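PDB 2IT2: tRNA(Phe) 7-((3-amino-3-carboxypropyl)-4-demethylwyosine(37)-N(4))-methyltransferase 1 from Pyrococcus horikoshii, which probably uses S-adenosyl-L-methionine to methylate the N-4 position of a 4-demethylwyosine derivative at position 37 of tRNA(Phe), a step in wyosine-derivative biosynthesis. Local coordinates for residues B[30-35]-B[53-58]; B[96-101]-B[157-162]. One frame throughout, in Å; residues are numbered along the deposited sequence.

Interaction 1: residues B[30-35]-B[53-58]; sequences EVDEDI and SCSGRI
D32 OD2 gathers the polar side of this contact: the backbone N of S55 donates to it at 3.3 Å, and two waters add weak bonds. The N-H of S55 comes from above the carboxylate, 40° out of its plane, and with an angle of 151° at the hydrogen the bond is moderately straight. One water joins D32 OD2 to the O of G56. The other lies 3.0 Å from D32 N and 2.8 Å from S53 O, so it ties backbone to backbone as well as to the carboxylate. A chi1 of -61° sets the D32 carboxyl group beside its own backbone N, where one water can serve both. A short carboxylate suits the place because it can accept from S55 N while that water also joins it to D32 N.

Beside this polar patch the contact is apolar. I35 reaches over the 53-55 backbone with two branches: CG2 presses on S55 CB at 3.5 Å, tighter than usual for two carbons, while I35 CD1 rests 3.7 Å from C54 C. The small S55 fits under it, its OG lying 3.5 Å from D32 CB and next to the CB of D34, whose carboxylate pairs with K185 of helix 167-194. K185 also donates to the O of S55, and L188 of that helix covers I35 and S55. At G56 the backbone angles would jam a side chain against the carbonyl O of S55, which calls for glycine as strand 48-63 breaks its course.

The arrangement is a 3-10 turn at 33-34, closed by I35 N to D32 O, that leads into the N-cap of helix 36-43 and packs on the broken middle of strand 48-63.

Interaction 2: residues B[96-101]-B[157-162]; sequences SGQLWF and LGENGE
L99 O accepts the N-H of L157 at 2.7 Å in a nearly straight bond, and takes a second, weak one from the N of G158 at 3.5 Å. L157 and G158 thus both face L99, a classic beta bulge in an antiparallel pair. In the same hydrogen-bonded pair L99 N donates to G158 O at 2.8 Å.

The tight packing is apolar. L157 lays its CB against L99 CD2, the two side chains crossing at a slant, and sends CD1 to F101 CB at 3.7 Å, near the plane of the phenyl ring at its edge. The leucine thereby offers two apolar surfaces to two residues of the partner strand. G158 is needed as glycine, since a CB there would collide with the O of E162.

Toward the turn only the side chains loosen. Q98 and E159 run side by side in the same direction, amide and carboxylate planes 18° apart, yet Q98 NE2 stays 3.7 Å from E159 OE2, and S96 OG is 4.0 Å from N160 OD1. Extended beyond CG, Q98 instead offers OE1 to W100 NE1 at 3.0 Å, in the plane of the indole. The backbone stays firmly bonded: N160, in the type I' turn from E159 to E162, donates its backbone N-H to G97 O at 2.7 Å, and its OD1 accepts G97 N. Asparagine and G161 both suit the turn's positive phi angles.

Strand 48-63 flanks strand 98-112 on its other edge, with V60 touching L99 and F101. Helix 167-194 packs I173 and A177 on F101, while I176 of the second subunit covers Q98 and W100.

In the fold
From the N terminus, the chain leaves helix 11-27 and meets interaction 1 first. That contact closes the short loop containing helix 36-43 and the start of strand 48-63. Interaction 2 opens only afterwards and closes a longer loop, from 96-101 through helix 115-127 and several strands to 157-162, so the two are in series and neither nest nor cross. Their centres lie 26 Å apart, but strands 48-63 and 98-112 are neighbours in one antiparallel sheet, and I58 CG2 touches F101 CZ at 3.5 Å. Helix 167-194 packs on both, on I35 and S55 of interaction 1 and on F101 of interaction 2.

Interaction 1: residues B[30-35]-B[53-58]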
ATOM      1  N   GLU B  30      -5.077 -22.035 -12.228  1.00 24.22           N
ATOM      2  CA  GLU B  30      -4.716 -20.612 -12.268  1.00 25.43           C
ATOM      3  C   GLU B  30      -4.538 -19.967 -10.890  1.00 25.36           C
ATOM      4  O   GLU B  30      -4.158 -18.802 -10.796  1.00 28.45           O
ATOM      5  CB  GLU B  30      -5.778 -19.821 -13.043  1.00 27.72           C
ATOM      6  CG  GLU B  30      -5.970 -20.284 -14.482  1.00 31.56           C
ATOM      7  CD  GLU B  30      -7.221 -19.709 -15.120  1.00 32.82           C
ATOM      8  OE1 GLU B  30      -8.103 -19.230 -14.376  1.00 35.24           O
ATOM      9  OE2 GLU B  30      -7.331 -19.750 -16.364  1.00 35.22           O
ATOM     10  N   VAL B  31      -4.803 -20.715  -9.824  1.00 23.74           N
ATOM     11  CA  VAL B  31      -4.663 -20.164  -8.477  1.00 22.93           C
ATOM     12  C   VAL B  31      -3.316 -20.527  -7.855  1.00 23.52           C
ATOM     13  O   VAL B  31      -2.852 -21.653  -7.992  1.00 23.20           O
ATOM     14  CB  VAL B  31      -5.793 -20.679  -7.559  1.00 22.63           C
ATOM     15  CG1 VAL B  31      -5.698 -20.018  -6.186  1.00 21.85           C
ATOM     16  CG2 VAL B  31      -7.148 -20.398  -8.204  1.00 22.90           C
ATOM     17  N   ASP B  32      -2.681 -19.567  -7.187  1.00 23.85           N
ATOM     18  CA  ASP B  32      -1.403 -19.834  -6.532  1.00 25.78           C
ATOM     19  C   ASP B  32      -1.674 -20.928  -5.498  1.00 26.49           C
ATOM     20  O   ASP B  32      -2.352 -20.696  -4.503  1.00 27.24           O
ATOM     21  CB  ASP B  32      -0.872 -18.566  -5.848  1.00 28.20           C
ATOM     22  CG  ASP B  32      -0.634 -17.431  -6.828  1.00 31.36           C
ATOM     23  OD1 ASP B  32       0.003 -17.680  -7.876  1.00 33.00           O
ATOM     24  OD2 ASP B  32      -1.072 -16.290  -6.554  1.00 35.66           O
ATOM     25  N   GLU B  33      -1.143 -22.124  -5.740  1.00 28.33           N
ATOM     26  CA  GLU B  33      -1.370 -23.262  -4.850  1.00 28.70           C
ATOM     27  C   GLU B  33      -1.093 -23.010  -3.373  1.00 29.18           C
ATOM     28  O   GLU B  33      -1.733 -23.606  -2.508  1.00 29.60           O
ATOM     29  CB  GLU B  33      -0.544 -24.464  -5.303  1.00 30.50           C
ATOM     30  CG  GLU B  33       0.942 -24.189  -5.368  1.00 32.87           C
ATOM     31  CD  GLU B  33       1.398 -23.871  -6.772  1.00 34.31           C
ATOM     32  OE1 GLU B  33       0.786 -22.989  -7.403  1.00 36.07           O
ATOM     33  OE2 GLU B  33       2.364 -24.504  -7.249  1.00 35.90           O
ATOM     34  N   ASP B  34      -0.129 -22.143  -3.090  1.00 29.38           N
ATOM     35  CA  ASP B  34       0.241 -21.812  -1.716  1.00 31.17           C
ATOM     36  C   ASP B  34      -0.947 -21.414  -0.843  1.00 30.02           C
ATOM     37  O   ASP B  34      -1.021 -21.807   0.322  1.00 30.20           O
ATOM     38  CB  ASP B  34       1.254 -20.662  -1.720  1.00 34.69           C
ATOM     39  CG  ASP B  34       1.887 -20.427  -0.356  1.00 37.64           C
ATOM     40  OD1 ASP B  34       1.157 -20.170   0.627  1.00 40.96           O
ATOM     41  OD2 ASP B  34       3.130 -20.501  -0.272  1.00 41.01           O
ATOM     42  N   ILE B  35      -1.870 -20.636  -1.404  1.00 26.64           N
ATOM     43  CA  ILE B  35      -3.022 -20.160  -0.647  1.00 26.06           C
ATOM     44  C   ILE B  35      -4.344 -20.843  -0.944  1.00 24.49           C
ATOM     45  O   ILE B  35      -5.391 -20.376  -0.496  1.00 22.27           O
ATOM     46  CB  ILE B  35      -3.223 -18.650  -0.835  1.00 27.24           C
ATOM     47  CG1 ILE B  35      -3.442 -18.327  -2.318  1.00 27.61           C
ATOM     48  CG2 ILE B  35      -2.032 -17.908  -0.259  1.00 29.15           C
ATOM     49  CD1 ILE B  35      -3.709 -16.863  -2.600  1.00 28.86           C
ATOM     50  N   SER B  53      -7.230 -13.229  -5.881  1.00 24.80           N
ATOM     51  CA  SER B  53      -6.175 -13.066  -4.866  1.00 23.85           C
ATOM     52  C   SER B  53      -4.811 -13.640  -5.320  1.00 24.70           C
ATOM     53  O   SER B  53      -4.731 -14.295  -6.358  1.00 26.28           O
ATOM     54  CB  SER B  53      -6.603 -13.743  -3.558  1.00 23.91           C
ATOM     55  OG  SER B  53      -7.862 -13.253  -3.114  1.00 22.37           O
ATOM     56  N   CYS B  54      -3.753 -13.394  -4.541  1.00 23.07           N
ATOM     57  CA  CYS B  54      -2.396 -13.883  -4.855  1.00 24.80           C
ATOM     58  C   CYS B  54      -1.547 -14.072  -3.580  1.00 23.66           C
ATOM     59  O   CYS B  54      -1.793 -13.408  -2.575  1.00 23.68           O
ATOM     60  CB  CYS B  54      -1.712 -12.918  -5.828  1.00 26.48           C
ATOM     61  SG  CYS B  54      -1.649 -11.197  -5.291  1.00 33.28           S
ATOM     62  N   SER B  55      -0.547 -14.963  -3.626  1.00 23.75           N
ATOM     63  CA  SER B  55       0.287 -15.275  -2.449  1.00 22.62           C
ATOM     64  C   SER B  55       1.656 -14.615  -2.288  1.00 22.39           C
ATOM     65  O   SER B  55       2.476 -15.085  -1.493  1.00 23.81           O
ATOM     66  CB  SER B  55       0.494 -16.792  -2.343  1.00 22.14           C
ATOM     67  OG  SER B  55       1.282 -17.276  -3.422  1.00 26.17           O
ATOM     68  N   GLY B  56       1.902 -13.534  -3.019  1.00 19.69           N
ATOM     69  CA  GLY B  56       3.179 -12.843  -2.916  1.00 19.41           C
ATOM     70  C   GLY B  56       4.027 -13.079  -4.146  1.00 18.74           C
ATOM     71  O   GLY B  56       3.937 -14.131  -4.763  1.00 19.99           O
ATOM     72  N   ARG B  57       4.868 -12.120  -4.514  1.00 16.80           N
ATOM     73  CA  ARG B  57       5.676 -12.333  -5.701  1.00 18.93           C
ATOM     74  C   ARG B  57       7.014 -11.620  -5.743  1.00 17.38           C
ATOM     75  O   ARG B  57       7.171 -10.524  -5.206  1.00 18.10           O
ATOM     76  CB  ARG B  57       4.879 -11.933  -6.942  1.00 24.32           C
ATOM     77  CG  ARG B  57       4.678 -10.439  -7.099  1.00 28.65           C
ATOM     78  CD  ARG B  57       4.148 -10.109  -8.495  1.00 31.41           C
ATOM     79  NE  ARG B  57       4.120  -8.674  -8.777  1.00 35.54           N
ATOM     80  CZ  ARG B  57       3.360  -7.796  -8.133  1.00 36.51           C
ATOM     81  NH1 ARG B  57       2.553  -8.192  -7.157  1.00 36.64           N
ATOM     82  NH2 ARG B  57       3.407  -6.512  -8.467  1.00 37.34           N
ATOM     83  N   ILE B  58       7.978 -12.277  -6.377  1.00 15.98           N
ATOM     84  CA  ILE B  58       9.304 -11.708  -6.589  1.00 15.91           C
ATOM     85  C   ILE B  58       9.344 -11.591  -8.099  1.00 14.64           C
ATOM     86  O   ILE B  58       8.921 -12.503  -8.814  1.00 17.08           O
ATOM     87  CB  ILE B  58      10.443 -12.638  -6.098  1.00 15.51           C
ATOM     88  CG1 ILE B  58      10.357 -12.795  -4.576  1.00 16.28           C
ATOM     89  CG2 ILE B  58      11.812 -12.057  -6.507  1.00 18.82           C
ATOM     90  CD1 ILE B  58      11.249 -13.871  -4.008  1.00 21.68           C
TER
HETATM   91  O   HOH W   1       1.787 -14.415  -7.012  1.00 28.50           O
HETATM   92  O   HOH W   2      -3.765 -16.820  -7.197  1.00 35.81           O

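Interaction 2: residues B[96-101]-B[157-162]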
ATOM      1  N   SER B  96      15.435  -3.201 -22.616  1.00 27.78           N
ATOM      2  CA  SER B  96      14.937  -1.830 -22.638  1.00 26.70           C
ATOM      3  C   SER B  96      14.267  -1.346 -21.361  1.00 25.34           C
ATOM      4  O   SER B  96      13.748  -2.140 -20.579  1.00 25.86           O
ATOM      5  CB  SER B  96      13.946  -1.675 -23.794  1.00 29.15           C
ATOM      6  OG  SER B  96      13.414  -0.363 -23.847  1.00 34.09           O
ATOM      7  N   GLY B  97      14.268  -0.026 -21.183  1.00 23.39           N
ATOM      8  CA  GLY B  97      13.649   0.587 -20.025  1.00 20.86           C
ATOM      9  C   GLY B  97      14.425   0.339 -18.755  1.00 20.29           C
ATOM     10  O   GLY B  97      15.576  -0.090 -18.801  1.00 20.62           O
ATOM     11  N   GLN B  98      13.789   0.620 -17.625  1.00 19.52           N
ATOM     12  CA  GLN B  98      14.414   0.406 -16.325  1.00 18.42           C
ATOM     13  C   GLN B  98      14.199  -1.042 -15.906  1.00 17.62           C
ATOM     14  O   GLN B  98      13.086  -1.569 -16.012  1.00 18.95           O
ATOM     15  CB  GLN B  98      13.801   1.328 -15.262  1.00 19.35           C
ATOM     16  CG  GLN B  98      13.770   2.799 -15.648  1.00 22.00           C
ATOM     17  CD  GLN B  98      13.167   3.680 -14.574  1.00 23.01           C
ATOM     18  OE1 GLN B  98      12.299   3.249 -13.811  1.00 23.42           O
ATOM     19  NE2 GLN B  98      13.609   4.931 -14.524  1.00 26.04           N
ATOM     20  N   LEU B  99      15.269  -1.687 -15.450  1.00 16.12           N
ATOM     21  CA  LEU B  99      15.178  -3.066 -14.988  1.00 15.70           C
ATOM     22  C   LEU B  99      15.053  -3.029 -13.457  1.00 15.76           C
ATOM     23  O   LEU B  99      15.895  -2.464 -12.759  1.00 15.15           O
ATOM     24  CB  LEU B  99      16.413  -3.862 -15.428  1.00 15.50           C
ATOM     25  CG  LEU B  99      16.415  -5.339 -15.013  1.00 16.21           C
ATOM     26  CD1 LEU B  99      15.257  -6.077 -15.689  1.00 18.84           C
ATOM     27  CD2 LEU B  99      17.759  -5.982 -15.373  1.00 15.42           C
ATOM     28  N   TRP B 100      13.974  -3.602 -12.944  1.00 13.88           N
ATOM     29  CA  TRP B 100      13.720  -3.608 -11.506  1.00 13.99           C
ATOM     30  C   TRP B 100      13.582  -4.993 -10.892  1.00 14.26           C
ATOM     31  O   TRP B 100      13.091  -5.929 -11.536  1.00 13.87           O
ATOM     32  CB  TRP B 100      12.427  -2.841 -11.186  1.00 15.40           C
ATOM     33  CG  TRP B 100      12.516  -1.349 -11.365  1.00 16.59           C
ATOM     34  CD1 TRP B 100      12.322  -0.644 -12.525  1.00 17.71           C
ATOM     35  CD2 TRP B 100      12.880  -0.390 -10.366  1.00 16.78           C
ATOM     36  NE1 TRP B 100      12.549   0.695 -12.305  1.00 18.94           N
ATOM     37  CE2 TRP B 100      12.896   0.880 -10.994  1.00 17.49           C
ATOM     38  CE3 TRP B 100      13.200  -0.480  -9.006  1.00 16.84           C
ATOM     39  CZ2 TRP B 100      13.216   2.054 -10.298  1.00 17.28           C
ATOM     40  CZ3 TRP B 100      13.516   0.688  -8.314  1.00 16.86           C
ATOM     41  CH2 TRP B 100      13.527   1.939  -8.968  1.00 17.36           C
ATOM     42  N   PHE B 101      14.036  -5.115  -9.651  1.00 12.88           N
ATOM     43  CA  PHE B 101      13.867  -6.349  -8.905  1.00 13.82           C
ATOM     44  C   PHE B 101      12.792  -5.931  -7.899  1.00 14.03           C
ATOM     45  O   PHE B 101      12.999  -5.002  -7.108  1.00 14.81           O
ATOM     46  CB  PHE B 101      15.169  -6.750  -8.197  1.00 14.72           C
ATOM     47  CG  PHE B 101      15.053  -8.022  -7.391  1.00 16.19           C
ATOM     48  CD1 PHE B 101      14.495  -8.000  -6.112  1.00 18.27           C
ATOM     49  CD2 PHE B 101      15.480  -9.237  -7.919  1.00 18.57           C
ATOM     50  CE1 PHE B 101      14.358  -9.168  -5.374  1.00 19.56           C
ATOM     51  CE2 PHE B 101      15.345 -10.418  -7.189  1.00 18.64           C
ATOM     52  CZ  PHE B 101      14.788 -10.383  -5.915  1.00 18.38           C
ATOM     53  N   LEU B 157      18.045  -2.479 -11.124  1.00 16.77           N
ATOM     54  CA  LEU B 157      19.132  -3.371 -11.540  1.00 15.38           C
ATOM     55  C   LEU B 157      19.890  -2.873 -12.766  1.00 16.07           C
ATOM     56  O   LEU B 157      21.040  -3.252 -12.991  1.00 16.28           O
ATOM     57  CB  LEU B 157      18.580  -4.775 -11.839  1.00 14.95           C
ATOM     58  CG  LEU B 157      17.874  -5.526 -10.705  1.00 14.72           C
ATOM     59  CD1 LEU B 157      17.360  -6.877 -11.212  1.00 18.52           C
ATOM     60  CD2 LEU B 157      18.846  -5.710  -9.533  1.00 16.24           C
ATOM     61  N   GLY B 158      19.252  -2.017 -13.550  1.00 15.77           N
ATOM     62  CA  GLY B 158      19.898  -1.517 -14.749  1.00 17.00           C
ATOM     63  C   GLY B 158      18.938  -0.680 -15.559  1.00 18.20           C
ATOM     64  O   GLY B 158      17.803  -0.477 -15.147  1.00 16.96           O
ATOM     65  N   GLU B 159      19.401  -0.194 -16.706  1.00 20.22           N
ATOM     66  CA  GLU B 159      18.583   0.636 -17.587  1.00 22.36           C
ATOM     67  C   GLU B 159      19.006   0.495 -19.045  1.00 23.71           C
ATOM     68  O   GLU B 159      20.194   0.547 -19.367  1.00 23.39           O
ATOM     69  CB  GLU B 159      18.682   2.109 -17.185  1.00 24.53           C
ATOM     70  CG  GLU B 159      18.296   2.394 -15.750  1.00 29.75           C
ATOM     71  CD  GLU B 159      18.195   3.877 -15.452  1.00 31.83           C
ATOM     72  OE1 GLU B 159      19.082   4.643 -15.891  1.00 34.65           O
ATOM     73  OE2 GLU B 159      17.232   4.280 -14.767  1.00 34.79           O
ATOM     74  N   ASN B 160      18.014   0.322 -19.910  1.00 23.81           N
ATOM     75  CA  ASN B 160      18.220   0.175 -21.347  1.00 25.99           C
ATOM     76  C   ASN B 160      19.317  -0.804 -21.762  1.00 25.01           C
ATOM     77  O   ASN B 160      20.131  -0.505 -22.638  1.00 25.97           O
ATOM     78  CB  ASN B 160      18.490   1.545 -21.968  1.00 28.41           C
ATOM     79  CG  ASN B 160      17.294   2.477 -21.866  1.00 29.90           C
ATOM     80  OD1 ASN B 160      16.176   2.129 -22.261  1.00 31.39           O
ATOM     81  ND2 ASN B 160      17.526   3.672 -21.341  1.00 32.15           N
ATOM     82  N   GLY B 161      19.337  -1.979 -21.140  1.00 23.04           N
ATOM     83  CA  GLY B 161      20.328  -2.978 -21.496  1.00 23.11           C
ATOM     84  C   GLY B 161      21.557  -3.031 -20.611  1.00 23.05           C
ATOM     85  O   GLY B 161      22.221  -4.066 -20.538  1.00 25.22           O
ATOM     86  N   GLU B 162      21.869  -1.921 -19.950  1.00 21.97           N
ATOM     87  CA  GLU B 162      23.034  -1.851 -19.074  1.00 21.91           C
ATOM     88  C   GLU B 162      22.670  -2.347 -17.679  1.00 20.07           C
ATOM     89  O   GLU B 162      21.610  -2.012 -17.150  1.00 21.45           O
ATOM     90  CB  GLU B 162      23.538  -0.411 -18.983  1.00 22.40           C
ATOM     91  CG  GLU B 162      24.806  -0.229 -18.168  1.00 27.60           C
ATOM     92  CD  GLU B 162      25.164   1.234 -17.994  1.00 32.00           C
ATOM     93  OE1 GLU B 162      25.112   1.984 -18.993  1.00 33.99           O
ATOM     94  OE2 GLU B 162      25.507   1.636 -16.862  1.00 34.98           O
TER